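Local coordinates for protein ribokinase (Giardia lamblia, PDB 6WHJ) that probably phosphorylates D-ribose at its 5-hydroxyl using ATP and a divalent cation such as magnesium, as a homodimeric member of the PfkB carbohydrate kinase family, at residues B[54-59]-B[280-285]; B[62-67]-B[79-84]; B[161-166]-B[190-195]; B[285-290]-B[301-306]. All coordinates share one frame; numbering follows the deposited sequence.

Contact 1. Residues B[54-59]-B[280-285]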
loop_
_atom_site.group_PDB
_atom_site.type_symbol
_atom_site.label_atom_id
_atom_site.label_comp_id
_atom_site.label_asym_id
_atom_site.label_seq_id
_atom_site.Cartn_x
_atom_site.Cartn_y
_atom_site.Cartn_z
ATOM N N LYS B 54 -8.031 -11.655 24.166
ATOM C CA LYS B 54 -7.497 -13.013 24.074
ATOM C C LYS B 54 -6.728 -13.435 25.319
ATOM O O LYS B 54 -6.695 -14.626 25.648
ATOM C CB LYS B 54 -6.591 -13.157 22.853
ATOM C CG LYS B 54 -7.311 -13.068 21.522
ATOM C CD LYS B 54 -6.380 -13.550 20.421
ATOM C CE LYS B 54 -7.071 -13.659 19.080
ATOM N NZ LYS B 54 -6.041 -13.659 18.001
ATOM N N VAL B 55 -6.108 -12.491 26.021
ATOM C CA VAL B 55 -5.334 -12.829 27.204
ATOM C C VAL B 55 -6.206 -12.766 28.452
ATOM O O VAL B 55 -5.863 -13.375 29.475
ATOM C CB VAL B 55 -4.109 -11.896 27.288
ATOM C CG1 VAL B 55 -3.327 -12.114 28.555
ATOM C CG2 VAL B 55 -3.191 -12.113 26.081
ATOM N N LEU B 56 -7.350 -12.100 28.374
ATOM C CA LEU B 56 -8.288 -12.056 29.480
ATOM C C LEU B 56 -8.917 -13.423 29.698
ATOM O O LEU B 56 -9.124 -14.195 28.758
ATOM C CB LEU B 56 -9.381 -11.035 29.190
ATOM C CG LEU B 56 -9.110 -9.600 29.616
ATOM C CD1 LEU B 56 -10.252 -8.737 29.131
ATOM C CD2 LEU B 56 -8.944 -9.514 31.127
ATOM N N ARG B 57 -9.216 -13.721 30.963
ATOM C CA ARG B 57 -9.988 -14.917 31.285
ATOM C C ARG B 57 -11.381 -14.843 30.664
ATOM O O ARG B 57 -11.794 -15.740 29.920
ATOM C CB ARG B 57 -10.068 -15.084 32.803
ATOM N N ASP B 58 -12.111 -13.766 30.955
ATOM C CA ASP B 58 -13.394 -13.462 30.334
ATOM C C ASP B 58 -13.214 -12.242 29.439
ATOM O O ASP B 58 -12.898 -11.149 29.943
ATOM C CB ASP B 58 -14.476 -13.210 31.395
ATOM C CG ASP B 58 -15.690 -12.457 30.853
ATOM O OD1 ASP B 58 -16.076 -12.675 29.679
ATOM O OD2 ASP B 58 -16.296 -11.686 31.631
ATOM N N PRO B 59 -13.353 -12.377 28.118
ATOM C CA PRO B 59 -13.069 -11.236 27.225
ATOM C C PRO B 59 -13.962 -10.029 27.451
ATOM O O PRO B 59 -13.567 -8.917 27.076
ATOM C CB PRO B 59 -13.275 -11.818 25.821
ATOM C CG PRO B 59 -13.226 -13.298 25.987
ATOM C CD PRO B 59 -13.639 -13.622 27.385
ATOM N N PHE B 280 0.029 -6.436 29.338
ATOM C CA PHE B 280 0.383 -5.606 30.483
ATOM C C PHE B 280 -0.867 -5.029 31.137
ATOM O O PHE B 280 -0.993 -5.033 32.367
ATOM C CB PHE B 280 1.322 -4.483 30.031
ATOM C CG PHE B 280 1.688 -3.522 31.115
ATOM C CD1 PHE B 280 2.507 -3.912 32.167
ATOM C CD2 PHE B 280 1.157 -2.232 31.123
ATOM C CE1 PHE B 280 2.839 -3.018 33.183
ATOM C CE2 PHE B 280 1.475 -1.328 32.139
ATOM C CZ PHE B 280 2.320 -1.726 33.175
ATOM N N CYS B 281 -1.817 -4.554 30.326
ATOM C CA CYS B 281 -3.044 -3.993 30.880
ATOM C C CYS B 281 -3.909 -5.068 31.523
ATOM O O CYS B 281 -4.517 -4.828 32.575
ATOM C CB CYS B 281 -3.822 -3.252 29.797
ATOM S SG CYS B 281 -3.029 -1.716 29.293
ATOM N N VAL B 282 -3.993 -6.251 30.908
ATOM C CA VAL B 282 -4.788 -7.327 31.498
ATOM C C VAL B 282 -4.272 -7.664 32.891
ATOM O O VAL B 282 -5.032 -7.669 33.865
ATOM C CB VAL B 282 -4.799 -8.564 30.580
ATOM C CG1 VAL B 282 -5.283 -9.790 31.341
ATOM C CG2 VAL B 282 -5.695 -8.307 29.386
ATOM N N ARG B 283 -2.964 -7.924 33.008
ATOM C CA ARG B 283 -2.382 -8.278 34.302
ATOM C C ARG B 283 -2.408 -7.112 35.278
ATOM O O ARG B 283 -2.582 -7.321 36.482
ATOM C CB ARG B 283 -0.947 -8.761 34.127
ATOM C CG ARG B 283 -0.405 -9.537 35.311
ATOM C CD ARG B 283 -1.245 -10.760 35.602
ATOM N NE ARG B 283 -0.820 -11.400 36.842
ATOM C CZ ARG B 283 -1.624 -11.687 37.862
ATOM N NH1 ARG B 283 -2.923 -11.417 37.793
ATOM N NH2 ARG B 283 -1.122 -12.270 38.941
ATOM N N LEU B 284 -2.234 -5.886 34.785
ATOM C CA LEU B 284 -2.326 -4.719 35.650
ATOM C C LEU B 284 -3.715 -4.617 36.253
ATOM O O LEU B 284 -3.870 -4.435 37.467
ATOM C CB LEU B 284 -1.980 -3.464 34.858
ATOM C CG LEU B 284 -1.614 -2.195 35.612
ATOM C CD1 LEU B 284 -0.535 -2.501 36.626
ATOM C CD2 LEU B 284 -1.120 -1.159 34.616
ATOM N N MET B 285 -4.741 -4.773 35.416
ATOM C CA MET B 285 -6.118 -4.712 35.886
ATOM C C MET B 285 -6.420 -5.831 36.875
ATOM O O MET B 285 -7.180 -5.630 37.828
ATOM C CB MET B 285 -7.076 -4.774 34.691
ATOM C CG MET B 285 -8.553 -4.681 35.046
ATOM S SD MET B 285 -9.283 -6.314 35.338
ATOM C CE MET B 285 -8.959 -7.090 33.760
#

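Contact 2. Residues B[62-67]-B[79-84]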
loop_
_atom_site.group_PDB
_atom_site.type_symbol
_atom_site.label_atom_id
_atom_site.label_comp_id
_atom_site.label_asym_id
_atom_site.label_seq_id
_atom_site.Cartn_x
_atom_site.Cartn_y
_atom_site.Cartn_z
ATOM N N ALA B 62 -12.742 -6.323 28.470
ATOM C CA ALA B 62 -12.182 -5.340 27.560
ATOM C C ALA B 62 -13.304 -4.617 26.826
ATOM O O ALA B 62 -14.407 -5.141 26.654
ATOM C CB ALA B 62 -11.236 -6.005 26.566
ATOM N N PHE B 63 -13.005 -3.400 26.379
ATOM C CA PHE B 63 -13.994 -2.573 25.695
ATOM C C PHE B 63 -13.241 -1.713 24.692
ATOM O O PHE B 63 -12.334 -0.968 25.075
ATOM C CB PHE B 63 -14.775 -1.709 26.698
ATOM C CG PHE B 63 -15.993 -1.021 26.116
ATOM C CD1 PHE B 63 -17.137 -1.740 25.820
ATOM C CD2 PHE B 63 -16.003 0.348 25.903
ATOM C CE1 PHE B 63 -18.251 -1.109 25.296
ATOM C CE2 PHE B 63 -17.110 0.983 25.381
ATOM C CZ PHE B 63 -18.236 0.252 25.077
ATOM N N PHE B 64 -13.579 -1.838 23.410
ATOM C CA PHE B 64 -12.891 -1.083 22.371
ATOM C C PHE B 64 -13.769 0.083 21.930
ATOM O O PHE B 64 -14.970 -0.085 21.700
ATOM C CB PHE B 64 -12.528 -1.968 21.176
ATOM C CG PHE B 64 -11.899 -1.208 20.029
ATOM C CD1 PHE B 64 -10.768 -0.425 20.239
ATOM C CD2 PHE B 64 -12.414 -1.304 18.737
ATOM C CE1 PHE B 64 -10.188 0.277 19.197
ATOM C CE2 PHE B 64 -11.828 -0.606 17.687
ATOM C CZ PHE B 64 -10.717 0.184 17.916
ATOM N N VAL B 65 -13.160 1.262 21.822
ATOM C CA VAL B 65 -13.834 2.473 21.380
ATOM C C VAL B 65 -13.110 2.960 20.138
ATOM O O VAL B 65 -11.925 3.308 20.208
ATOM C CB VAL B 65 -13.827 3.557 22.467
ATOM C CG1 VAL B 65 -14.611 4.780 21.995
ATOM C CG2 VAL B 65 -14.358 3.003 23.785
ATOM N N GLY B 66 -13.812 2.979 19.006
ATOM C CA GLY B 66 -13.224 3.397 17.744
ATOM C C GLY B 66 -14.292 3.697 16.716
ATOM O O GLY B 66 -15.472 3.417 16.919
ATOM N N ALA B 67 -13.856 4.262 15.589
ATOM C CA ALA B 67 -14.747 4.643 14.500
ATOM C C ALA B 67 -14.236 4.075 13.181
ATOM O O ALA B 67 -13.032 4.111 12.902
ATOM C CB ALA B 67 -14.886 6.163 14.392
ATOM N N ALA B 79 -18.256 -7.365 12.889
ATOM C CA ALA B 79 -18.555 -8.788 12.956
ATOM C C ALA B 79 -17.414 -9.549 13.618
ATOM O O ALA B 79 -17.645 -10.475 14.404
ATOM C CB ALA B 79 -18.833 -9.331 11.559
ATOM N N HIS B 80 -16.172 -9.142 13.335
ATOM C CA HIS B 80 -15.012 -9.828 13.896
ATOM C C HIS B 80 -15.007 -9.729 15.412
ATOM O O HIS B 80 -14.702 -10.709 16.105
ATOM C CB HIS B 80 -13.727 -9.235 13.316
ATOM C CG HIS B 80 -12.476 -9.928 13.764
ATOM N ND1 HIS B 80 -12.302 -11.291 13.663
ATOM C CD2 HIS B 80 -11.334 -9.442 14.311
ATOM C CE1 HIS B 80 -11.109 -11.616 14.131
ATOM N NE2 HIS B 80 -10.503 -10.513 14.532
ATOM N N TYR B 81 -15.357 -8.556 15.947
ATOM C CA TYR B 81 -15.402 -8.396 17.394
ATOM C C TYR B 81 -16.473 -9.281 18.009
ATOM O O TYR B 81 -16.276 -9.828 19.101
ATOM C CB TYR B 81 -15.623 -6.925 17.755
ATOM C CG TYR B 81 -14.329 -6.176 17.962
ATOM C CD1 TYR B 81 -13.552 -5.791 16.883
ATOM C CD2 TYR B 81 -13.879 -5.857 19.241
ATOM C CE1 TYR B 81 -12.356 -5.112 17.067
ATOM C CE2 TYR B 81 -12.682 -5.175 19.433
ATOM C CZ TYR B 81 -11.929 -4.805 18.338
ATOM O OH TYR B 81 -10.742 -4.129 18.504
ATOM N N ARG B 82 -17.600 -9.463 17.310
ATOM C CA ARG B 82 -18.642 -10.349 17.819
ATOM C C ARG B 82 -18.133 -11.778 17.968
ATOM O O ARG B 82 -18.298 -12.395 19.025
ATOM C CB ARG B 82 -19.881 -10.309 16.916
ATOM C CG ARG B 82 -20.729 -9.055 17.057
ATOM C CD ARG B 82 -22.063 -9.153 16.292
ATOM N NE ARG B 82 -21.916 -8.953 14.851
ATOM C CZ ARG B 82 -22.011 -7.763 14.256
ATOM N NH1 ARG B 82 -22.246 -6.673 14.984
ATOM N NH2 ARG B 82 -21.876 -7.656 12.935
ATOM N N GLU B 83 -17.472 -12.306 16.937
ATOM C CA GLU B 83 -16.953 -13.666 17.035
ATOM C C GLU B 83 -15.915 -13.794 18.150
ATOM O O GLU B 83 -15.771 -14.874 18.735
ATOM C CB GLU B 83 -16.362 -14.107 15.692
ATOM N N LEU B 84 -15.212 -12.703 18.486
ATOM C CA LEU B 84 -14.245 -12.743 19.578
ATOM C C LEU B 84 -14.903 -12.546 20.937
ATOM O O LEU B 84 -14.298 -12.887 21.961
ATOM C CB LEU B 84 -13.173 -11.668 19.390
ATOM C CG LEU B 84 -12.142 -11.840 18.270
ATOM C CD1 LEU B 84 -11.216 -10.637 18.207
ATOM C CD2 LEU B 84 -11.356 -13.116 18.451
#

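Contact 3. Residues B[161-166]-B[190-195]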
loop_
_atom_site.group_PDB
_atom_site.type_symbol
_atom_site.label_atom_id
_atom_site.label_comp_id
_atom_site.label_asym_id
_atom_site.label_seq_id
_atom_site.Cartn_x
_atom_site.Cartn_y
_atom_site.Cartn_z
ATOM N N GLN B 161 -11.814 14.204 33.611
ATOM C CA GLN B 161 -13.067 14.268 34.356
ATOM C C GLN B 161 -13.464 12.910 34.925
ATOM O O GLN B 161 -14.091 12.846 35.990
ATOM C CB GLN B 161 -14.185 14.791 33.454
ATOM C CG GLN B 161 -14.251 16.301 33.318
ATOM C CD GLN B 161 -15.217 16.747 32.230
ATOM O OE1 GLN B 161 -16.348 16.268 32.144
ATOM N NE2 GLN B 161 -14.780 17.693 31.408
ATOM N N ALA B 162 -13.104 11.818 34.240
ATOM C CA ALA B 162 -13.445 10.490 34.744
ATOM C C ALA B 162 -12.570 10.109 35.930
ATOM O O ALA B 162 -13.046 9.464 36.872
ATOM C CB ALA B 162 -13.322 9.446 33.635
ATOM N N LYS B 163 -11.293 10.510 35.920
ATOM C CA LYS B 163 -10.448 10.141 37.051
ATOM C C LYS B 163 -10.833 10.910 38.313
ATOM O O LYS B 163 -10.680 10.393 39.428
ATOM C CB LYS B 163 -8.963 10.337 36.725
ATOM C CG LYS B 163 -8.496 9.409 35.609
ATOM C CD LYS B 163 -6.985 9.266 35.475
ATOM C CE LYS B 163 -6.217 10.530 35.727
ATOM N NZ LYS B 163 -4.781 10.185 35.962
ATOM N N ALA B 164 -11.371 12.121 38.161
ATOM C CA ALA B 164 -11.803 12.859 39.339
ATOM C C ALA B 164 -13.007 12.190 39.988
ATOM O O ALA B 164 -13.214 12.329 41.196
ATOM C CB ALA B 164 -12.113 14.309 38.969
ATOM N N GLN B 165 -13.798 11.447 39.212
ATOM C CA GLN B 165 -14.921 10.709 39.771
ATOM C C GLN B 165 -14.552 9.297 40.197
ATOM O O GLN B 165 -15.172 8.753 41.118
ATOM C CB GLN B 165 -16.063 10.627 38.753
ATOM C CG GLN B 165 -16.733 11.949 38.442
ATOM C CD GLN B 165 -17.899 11.776 37.484
ATOM O OE1 GLN B 165 -18.924 11.183 37.835
ATOM N NE2 GLN B 165 -17.753 12.306 36.266
ATOM N N ASN B 166 -13.566 8.687 39.540
ATOM C CA ASN B 166 -13.168 7.301 39.782
ATOM C C ASN B 166 -11.673 7.289 40.086
ATOM O O ASN B 166 -10.849 7.227 39.168
ATOM C CB ASN B 166 -13.508 6.433 38.572
ATOM C CG ASN B 166 -13.038 5.001 38.723
ATOM O OD1 ASN B 166 -12.674 4.562 39.813
ATOM N ND2 ASN B 166 -13.029 4.267 37.616
ATOM N N ILE B 190 -2.318 13.929 32.258
ATOM C CA ILE B 190 -3.270 13.016 32.874
ATOM C C ILE B 190 -2.857 11.572 32.695
ATOM O O ILE B 190 -3.569 10.672 33.153
ATOM C CB ILE B 190 -4.705 13.221 32.344
ATOM C CG1 ILE B 190 -4.775 12.793 30.877
ATOM C CG2 ILE B 190 -5.166 14.683 32.547
ATOM C CD1 ILE B 190 -6.155 12.386 30.432
ATOM N N THR B 191 -1.710 11.325 32.066
ATOM C CA THR B 191 -1.188 9.976 31.939
ATOM C C THR B 191 -0.695 9.492 33.294
ATOM O O THR B 191 -0.013 10.221 34.027
ATOM C CB THR B 191 -0.043 9.937 30.933
ATOM O OG1 THR B 191 -0.541 10.238 29.622
ATOM C CG2 THR B 191 0.629 8.556 30.924
ATOM N N ASP B 192 -1.054 8.261 33.634
ATOM C CA ASP B 192 -0.549 7.643 34.843
ATOM C C ASP B 192 0.653 6.756 34.566
ATOM O O ASP B 192 1.608 6.761 35.347
ATOM C CB ASP B 192 -1.659 6.834 35.518
ATOM C CG ASP B 192 -2.839 7.703 35.923
ATOM O OD1 ASP B 192 -3.922 7.597 35.297
ATOM O OD2 ASP B 192 -2.668 8.510 36.856
ATOM N N ILE B 193 0.615 5.996 33.473
ATOM C CA ILE B 193 1.688 5.096 33.062
ATOM C C ILE B 193 1.997 5.335 31.590
ATOM O O ILE B 193 1.131 5.133 30.731
ATOM C CB ILE B 193 1.321 3.624 33.303
ATOM C CG1 ILE B 193 1.029 3.388 34.791
ATOM C CG2 ILE B 193 2.414 2.700 32.753
ATOM C CD1 ILE B 193 0.410 2.056 35.096
ATOM N N PHE B 194 3.236 5.733 31.300
ATOM C CA PHE B 194 3.683 6.083 29.959
ATOM C C PHE B 194 4.552 4.949 29.424
ATOM O O PHE B 194 5.462 4.479 30.127
ATOM C CB PHE B 194 4.451 7.407 30.014
ATOM C CG PHE B 194 4.751 8.020 28.671
ATOM C CD1 PHE B 194 3.738 8.253 27.748
ATOM C CD2 PHE B 194 6.033 8.424 28.361
ATOM C CE1 PHE B 194 4.007 8.838 26.529
ATOM C CE2 PHE B 194 6.310 9.008 27.138
ATOM C CZ PHE B 194 5.292 9.216 26.222
ATOM N N CYS B 195 4.271 4.497 28.196
ATOM C CA CYS B 195 4.894 3.291 27.633
ATOM C C CYS B 195 5.545 3.581 26.286
ATOM O O CYS B 195 5.080 3.110 25.240
ATOM C CB CYS B 195 3.864 2.174 27.474
ATOM S SG CYS B 195 3.022 1.767 28.989
#

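Contact 4. Residues B[285-290]-B[301-306]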
loop_
_atom_site.group_PDB
_atom_site.type_symbol
_atom_site.label_atom_id
_atom_site.label_comp_id
_atom_site.label_asym_id
_atom_site.label_seq_id
_atom_site.Cartn_x
_atom_site.Cartn_y
_atom_site.Cartn_z
ATOM N N MET B 285 -4.741 -4.773 35.416
ATOM C CA MET B 285 -6.118 -4.712 35.886
ATOM C C MET B 285 -6.420 -5.831 36.875
ATOM O O MET B 285 -7.180 -5.630 37.828
ATOM C CB MET B 285 -7.076 -4.774 34.691
ATOM C CG MET B 285 -8.553 -4.681 35.046
ATOM S SD MET B 285 -9.283 -6.314 35.338
ATOM C CE MET B 285 -8.959 -7.090 33.760
ATOM N N GLU B 286 -5.822 -7.009 36.679
ATOM C CA GLU B 286 -6.094 -8.126 37.578
ATOM C C GLU B 286 -5.428 -7.923 38.930
ATOM O O GLU B 286 -6.019 -8.228 39.970
ATOM C CB GLU B 286 -5.634 -9.438 36.949
ATOM C CG GLU B 286 -6.547 -9.939 35.853
ATOM C CD GLU B 286 -5.968 -11.119 35.090
ATOM O OE1 GLU B 286 -4.834 -11.544 35.412
ATOM O OE2 GLU B 286 -6.666 -11.636 34.185
ATOM N N LEU B 287 -4.201 -7.391 38.937
ATOM C CA LEU B 287 -3.509 -7.163 40.200
ATOM C C LEU B 287 -4.209 -6.105 41.047
ATOM O O LEU B 287 -4.088 -6.120 42.278
ATOM C CB LEU B 287 -2.056 -6.764 39.934
ATOM C CG LEU B 287 -1.171 -7.857 39.327
ATOM C CD1 LEU B 287 0.167 -7.292 38.888
ATOM C CD2 LEU B 287 -0.984 -9.039 40.280
ATOM N N ALA B 288 -4.943 -5.189 40.410
ATOM C CA ALA B 288 -5.716 -4.186 41.126
ATOM C C ALA B 288 -6.940 -4.765 41.818
ATOM O O ALA B 288 -7.509 -4.096 42.684
ATOM C CB ALA B 288 -6.136 -3.072 40.170
ATOM N N GLU B 289 -7.343 -5.989 41.480
ATOM C CA GLU B 289 -8.460 -6.658 42.139
ATOM C C GLU B 289 -8.025 -7.668 43.184
ATOM O O GLU B 289 -8.744 -7.882 44.166
ATOM C CB GLU B 289 -9.308 -7.431 41.127
ATOM C CG GLU B 289 -10.239 -6.656 40.275
ATOM C CD GLU B 289 -10.917 -7.574 39.292
ATOM O OE1 GLU B 289 -10.380 -8.674 39.050
ATOM O OE2 GLU B 289 -12.004 -7.227 38.799
ATOM N N GLU B 290 -6.866 -8.287 42.979
ATOM C CA GLU B 290 -6.363 -9.373 43.805
ATOM C C GLU B 290 -5.545 -8.868 44.972
ATOM O O GLU B 290 -4.641 -9.574 45.440
ATOM C CB GLU B 290 -5.522 -10.313 42.944
ATOM C CG GLU B 290 -6.268 -10.889 41.760
ATOM C CD GLU B 290 -5.344 -11.573 40.774
ATOM O OE1 GLU B 290 -4.117 -11.604 41.030
ATOM O OE2 GLU B 290 -5.846 -12.066 39.740
ATOM N N ILE B 301 5.823 -0.097 42.472
ATOM C CA ILE B 301 6.636 -0.418 41.301
ATOM C C ILE B 301 6.772 -1.925 41.133
ATOM O O ILE B 301 6.930 -2.414 40.012
ATOM C CB ILE B 301 8.014 0.260 41.367
ATOM C CG1 ILE B 301 8.669 0.226 39.986
ATOM C CG2 ILE B 301 8.907 -0.447 42.363
ATOM C CD1 ILE B 301 10.029 0.864 39.934
ATOM N N ASP B 302 6.687 -2.693 42.219
ATOM C CA ASP B 302 6.773 -4.140 42.058
ATOM C C ASP B 302 5.499 -4.717 41.442
ATOM O O ASP B 302 5.572 -5.694 40.683
ATOM C CB ASP B 302 7.096 -4.803 43.396
ATOM C CG ASP B 302 8.517 -4.528 43.837
ATOM O OD1 ASP B 302 8.721 -4.042 44.975
ATOM O OD2 ASP B 302 9.436 -4.768 43.020
ATOM N N THR B 303 4.335 -4.118 41.739
ATOM C CA THR B 303 3.103 -4.510 41.062
ATOM C C THR B 303 3.196 -4.221 39.573
ATOM O O THR B 303 2.781 -5.041 38.748
ATOM C CB THR B 303 1.898 -3.787 41.668
ATOM O OG1 THR B 303 1.799 -4.081 43.071
ATOM C CG2 THR B 303 0.610 -4.220 40.966
ATOM N N ILE B 304 3.732 -3.050 39.215
ATOM C CA ILE B 304 3.964 -2.720 37.813
ATOM C C ILE B 304 4.929 -3.720 37.200
ATOM O O ILE B 304 4.772 -4.129 36.042
ATOM C CB ILE B 304 4.486 -1.275 37.681
ATOM C CG1 ILE B 304 3.569 -0.312 38.442
ATOM C CG2 ILE B 304 4.652 -0.876 36.213
ATOM C CD1 ILE B 304 2.141 -0.290 37.932
ATOM N N ALA B 305 5.941 -4.131 37.970
ATOM C CA ALA B 305 6.910 -5.094 37.458
ATOM C C ALA B 305 6.267 -6.453 37.210
ATOM O O ALA B 305 6.546 -7.093 36.191
ATOM C CB ALA B 305 8.086 -5.230 38.422
ATOM N N GLU B 306 5.373 -6.896 38.102
ATOM C CA GLU B 306 4.742 -8.194 37.893
ATOM C C GLU B 306 3.856 -8.185 36.651
ATOM O O GLU B 306 3.814 -9.169 35.904
ATOM C CB GLU B 306 3.944 -8.619 39.128
ATOM C CG GLU B 306 3.333 -10.011 38.959
ATOM C CD GLU B 306 2.526 -10.482 40.151
ATOM O OE1 GLU B 306 1.685 -11.389 39.965
ATOM O OE2 GLU B 306 2.737 -9.964 41.272
#

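Contact 1. Residues B[54-59]-B[280-285]
Leu56, the first residue beyond the end of helix 44-55, brings its CA to 6.2 Å from the CA of Val282 in the middle of helix 272-287, so the closing turn of one helix lies against the flank of the other. The join is entirely apolar. Val282 presents both methyls: CG2 meets Leu56 CG at 3.7 Å, while CG1 faces Leu56 CD2, also at 3.7 Å, and more loosely Val55 CG1. One turn further on, Met285 reaches the same leucine. Its chain is folded at chi2 (-90°) and again at chi3 (-59°), which curls the S-methyl round until CE lies 3.6 Å from Leu56 CD2, the two side chains crossing at about a right angle. Leu56 CD2 thus touches a methyl of each, the two roughly at right angles as seen from it. The carbonyl oxygen of Val55, which ends up near Val282 CG1, accepts a hydrogen bond from Arg331 NH2. The contact belongs to the layer of helices packed on the large mixed sheet of the ribokinase fold: Val282 and Met285 also press on Ile9 of strand 9-12, Met285 touches Leu140 of strand 140-143, and Phe310 of helix 301-318 touches Val55.

Contact 2. Residues B[62-67]-B[79-84]
Phe64 sends its ring out with CG anti to the backbone N (chi1 176°), and Tyr81 answers from the helix with chi1 at -92°, so that the phenol end is carried across to the phenylalanine. These two residues make the whole contact, which ties strand 62-69 to the helix that follows it in the beta-alpha-beta unit formed by strand 62-69, helix 72-84 and strand 91-93 at one edge of the large sheet. The rings are nearly parallel, their planes 15° apart, yet they are slid so far past each other, with centroids 5.4 Å apart, that they scarcely overlap. Instead, the tyrosine leads with its far end: OH stands over one face of the Phe64 ring, displaced toward the rim, and Tyr81 CZ comes to 3.6 Å from Phe64 CD2. Nearer the backbone, Tyr81 CE2 packs on Phe64 CB at 3.7 Å. Helix 44-55 packs alongside, with Ala49 touching both side chains and Ile50 the tyrosine. The phenol oxygen is hydrogen-bonded to OG of Ser46, near the start of helix 44-55 and predicted to bind the sugar, so the bond ties the tyrosine to the predicted substrate site. On the other face of the Phe64 ring lies the backbone of Gly66, its N over the ring centre and 4.2 Å above the plane.

Contact 3. Residues B[161-166]-B[190-195]
Lys163 and Asp192 approach from opposite directions and meet as a salt bridge, with the ammonium astride the carboxylate: Lys163 NZ is 2.8 Å from Asp192 OD1 and equally far from Asp192 OD2. As a hydrogen bond the OD1 link is weak in geometry. A second grip comes from the backbone, where NZ donates to Ile190 O at 3.1 Å. Here the donor stands above the carbonyl plane, tilted 35° out of it. The lysine gets there by running almost straight from the helix and then bending at chi3 (-37°), a kink that turns CE and NZ toward the carboxylate and the carbonyl and leaves CD 3.5 Å from Asp192 OD1. In the fold, this clips the last turns of helix 149-165, the helical arm of the crossover between parallel strands 140-143 and 170-173, to the run of chain entering strand 193-194. That strand lies between 170-173 and 235-239 in the large sheet. Phe171 of strand 170-173 and Lys234, just ahead of strand 235-239, both hold the aspartate: Phe171 N donates to Asp192 OD1, and Lys234 NZ makes a salt bridge with Asp192 OD2, so the buried carboxylate is shared by two lysines, which probably keeps it ionised. Further out, the Ile190 side chain packs back on the same helix against Val156, Ile159 and Lys160, while Thr191 OG1 is hydrogen-bonded to Ile187 O.

Contact 4. Residues B[285-290]-B[301-306]
The Glu306 carboxylate is the flat group here, and Leu287 covers one of its faces: CD2 hangs above the plane, 3.6 Å from Glu306 OE1 and 3.8 Å from Glu306 CD. Arg283 NH2 comes in beyond OE1 to make a salt bridge, tilted out of the carboxylate plane toward the same side as the leucine methyl. The setting is a pair of consecutive helices of the PfkB fold, where the final turn of helix 272-287 meets the first turns of helix 301-318, with an irregular loop joining the two. Leu287 is the residue that spans the gap. Its branched end divides the work, CD2 going to the glutamate while CD1 lodges against Thr303, 3.5 Å from the carbonyl oxygen Thr303 O and 3.7 Å from the methyl Thr303 CG2. Leucine and threonine slide past each other in opposite directions, which lets CG2 touch the base of the leucine as well, at CB. The threonine's other branch is turned elsewhere, OG1 making a weak hydrogen bond to Ala297 O in the connecting loop. Glu306 reaches out with CG anti to the backbone N (chi1 -177°) and the chain extended beyond, which takes the acid past Leu287 to its arginine. Arg283 also pairs with Glu286 on its own helix, so it bridges acids of both helices, and it has a long, weak link to Glu290. Across the cluster, the acidic oxygens Glu290 OE1 and Glu306 OE1 stand 5.9 Å apart.

Overall arrangement
Contacts 1 and 4 share helix 272-287, their centres about 12 Å apart; Met285 lies in a segment of each, though it touches only across contact 1, and Arg283 joins them by its salt bridge to Glu306. Contact 2, centre to centre about 15 Å from contact 1, abuts it where Leu56 CD1 packs on Ala62 N. The centre of contact 3 is about 19 Å from that of contact 1, and Ile193 touches residues of contacts 1 and 4. Along the chain, contacts 2 and 3 are nested in the loop closed by contact 1, with contact 4 following. Contacts 2 and 3 reach the same nine-stranded sheet, centres about 23 Å apart. Contact 1 joins early and late helices; the others tie elements close in sequence, all within one alpha/beta body.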